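Local coordinates for protein acetyltransferase, GNAT family (PDB 3FBU) that binds coenzyme A and, as a member of the GNAT family, probably transfers the acetyl group of acetyl-CoA to an acceptor substrate, at residues I3-E6 against R7-I10. Numbering follows the deposited sequence.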
ATOM      1  N   ILE A   3       4.035  27.572   6.933  1.00 40.51           N
ATOM      2  CA  ILE A   3       2.678  27.083   7.112  1.00 39.32           C
ATOM      3  C   ILE A   3       2.686  26.239   8.375  1.00 37.91           C
ATOM      4  O   ILE A   3       3.543  25.381   8.551  1.00 36.36           O
ATOM      5  CB  ILE A   3       2.229  26.224   5.884  1.00 39.19           C
ATOM      6  CG1 ILE A   3       2.310  27.035   4.581  1.00 39.63           C
ATOM      7  CG2 ILE A   3       0.819  25.697   6.069  1.00 40.30           C
ATOM      8  CD1 ILE A   3       2.070  26.202   3.305  1.00 38.69           C
ATOM      9  N   LYS A   4       1.742  26.502   9.270  1.00 36.70           N
ATOM     10  CA  LYS A   4       1.581  25.697  10.469  1.00 36.48           C
ATOM     11  C   LYS A   4       0.324  24.864  10.282  1.00 35.09           C
ATOM     12  O   LYS A   4      -0.739  25.401  10.006  1.00 34.91           O
ATOM     13  CB  LYS A   4       1.455  26.582  11.726  1.00 36.63           C
ATOM     14  CG  LYS A   4       2.735  27.362  12.083  1.00 38.53           C
ATOM     15  CD  LYS A   4       2.571  28.266  13.342  1.00 38.48           C
ATOM     16  CE  LYS A   4       3.877  29.009  13.680  1.00 39.34           C
ATOM     17  NZ  LYS A   4       3.781  29.918  14.872  1.00 40.61           N
ATOM     18  N   ALA A   5       0.451  23.556  10.418  1.00 33.69           N
ATOM     19  CA  ALA A   5      -0.710  22.676  10.490  1.00 33.50           C
ATOM     20  C   ALA A   5      -0.867  22.155  11.936  1.00 32.57           C
ATOM     21  O   ALA A   5      -0.222  22.646  12.861  1.00 32.50           O
ATOM     22  CB  ALA A   5      -0.579  21.522   9.485  1.00 32.15           C
ATOM     23  N   GLU A   6      -1.738  21.174  12.117  1.00 32.06           N
ATOM     24  CA  GLU A   6      -1.950  20.528  13.413  1.00 32.31           C
ATOM     25  C   GLU A   6      -0.685  19.873  14.009  1.00 30.83           C
ATOM     26  O   GLU A   6      -0.285  20.200  15.124  1.00 30.11           O
ATOM     27  CB  GLU A   6      -3.071  19.486  13.284  1.00 32.85           C
ATOM     28  CG  GLU A   6      -4.467  20.118  13.266  1.00 36.44           C
ATOM     29  CD  GLU A   6      -5.611  19.135  12.955  1.00 36.73           C
ATOM     30  OE1 GLU A   6      -5.349  17.950  12.600  1.00 44.43           O
ATOM     31  OE2 GLU A   6      -6.790  19.566  13.074  1.00 43.57           O
ATOM     32  N   ARG A   7      -0.067  18.960  13.260  1.00 28.95           N
ATOM     33  CA  ARG A   7       1.070  18.174  13.742  1.00 27.83           C
ATOM     34  C   ARG A   7       2.402  18.529  13.059  1.00 26.61           C
ATOM     35  O   ARG A   7       3.462  18.012  13.449  1.00 26.03           O
ATOM     36  CB  ARG A   7       0.812  16.696  13.503  1.00 27.62           C
ATOM     37  CG  ARG A   7      -0.457  16.144  14.163  1.00 27.99           C
ATOM     38  CD  ARG A   7      -0.637  14.699  13.775  1.00 27.57           C
ATOM     39  NE  ARG A   7      -0.930  14.599  12.343  1.00 27.16           N
ATOM     40  CZ  ARG A   7      -1.017  13.461  11.669  1.00 27.59           C
ATOM     41  NH1 ARG A   7      -0.839  12.290  12.270  1.00 28.28           N
ATOM     42  NH2 ARG A   7      -1.271  13.500  10.365  1.00 29.39           N
ATOM     43  N   LEU A   8       2.359  19.383  12.036  1.00 25.07           N
ATOM     44  CA  LEU A   8       3.550  19.669  11.232  1.00 24.85           C
ATOM     45  C   LEU A   8       3.583  21.100  10.772  1.00 23.85           C
ATOM     46  O   LEU A   8       2.571  21.810  10.785  1.00 23.47           O
ATOM     47  CB  LEU A   8       3.611  18.730  10.009  1.00 24.93           C
ATOM     48  CG  LEU A   8       2.381  18.652   9.114  1.00 25.91           C
ATOM     49  CD1 LEU A   8       2.393  19.773   8.071  1.00 28.50           C
ATOM     50  CD2 LEU A   8       2.246  17.248   8.462  1.00 24.34           C
ATOM     51  N   LEU A   9       4.765  21.523  10.348  1.00 23.28           N
ATOM     52  CA  LEU A   9       4.938  22.801   9.711  1.00 23.76           C
ATOM     53  C   LEU A   9       5.687  22.610   8.401  1.00 23.02           C
ATOM     54  O   LEU A   9       6.384  21.618   8.215  1.00 21.09           O
ATOM     55  CB  LEU A   9       5.689  23.783  10.603  1.00 24.65           C
ATOM     56  CG  LEU A   9       7.117  23.504  11.068  1.00 25.97           C
ATOM     57  CD1 LEU A   9       8.184  23.838   9.992  1.00 27.98           C
ATOM     58  CD2 LEU A   9       7.371  24.355  12.347  1.00 25.65           C
ATOM     59  N   ILE A  10       5.521  23.579   7.515  1.00 22.97           N
ATOM     60  CA  ILE A  10       6.229  23.600   6.242  1.00 22.95           C
ATOM     61  C   ILE A  10       7.027  24.881   6.229  1.00 23.58           C
ATOM     62  O   ILE A  10       6.513  25.948   6.545  1.00 23.80           O
ATOM     63  CB  ILE A  10       5.262  23.592   5.049  1.00 22.44           C
ATOM     64  CG1 ILE A  10       4.298  22.406   5.179  1.00 22.42           C
ATOM     65  CG2 ILE A  10       6.036  23.509   3.743  1.00 22.54           C
ATOM     66  CD1 ILE A  10       3.206  22.389   4.171  1.00 22.68           C
TER
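I3 and I10 form the antiparallel hydrogen-bonded pair of a tight beta hairpin, whose arms, 3-6 and 7-10, run 171° apart. I3 N gives its hydrogen to I10 O at 3.0 Å, and I10 N returns one to I3 O at 2.9 Å, both in the carbonyl plane. K4 and L9 follow as the non-hydrogen-bonded pair, L9 CA lying 3.2 Å from I3 O in a CA-H...O contact. A third bond, A5 N to L8 O at 2.8 Å, runs almost straight on from the carbonyl and bridges the arms just before the chain reverses through E6 and R7. On one face I3 and I10 lie side by side and point the same way, CD1 to CD1 4.1 Å; matching torsions (chi1 -58° and -54°, CG2 anti to the backbone N in both) keep the two branched chains alongside one another. The hairpin opens the mixed sheet of the GNAT fold: 3-4 is one of its two outermost strands within the chain, and 8-10 pairs with 58-63. Helix 99-114 covers the isoleucine face, I10 touching T107. Nearer the turn, A5 CB meets L8 CD1 at 3.7 Å. The guanidinium of R7 forms a salt bridge through NE with E102 and a hydrogen bond from NH2 to K97 O; the side chain of R7 lies about 7 Å from the bound coenzyme A.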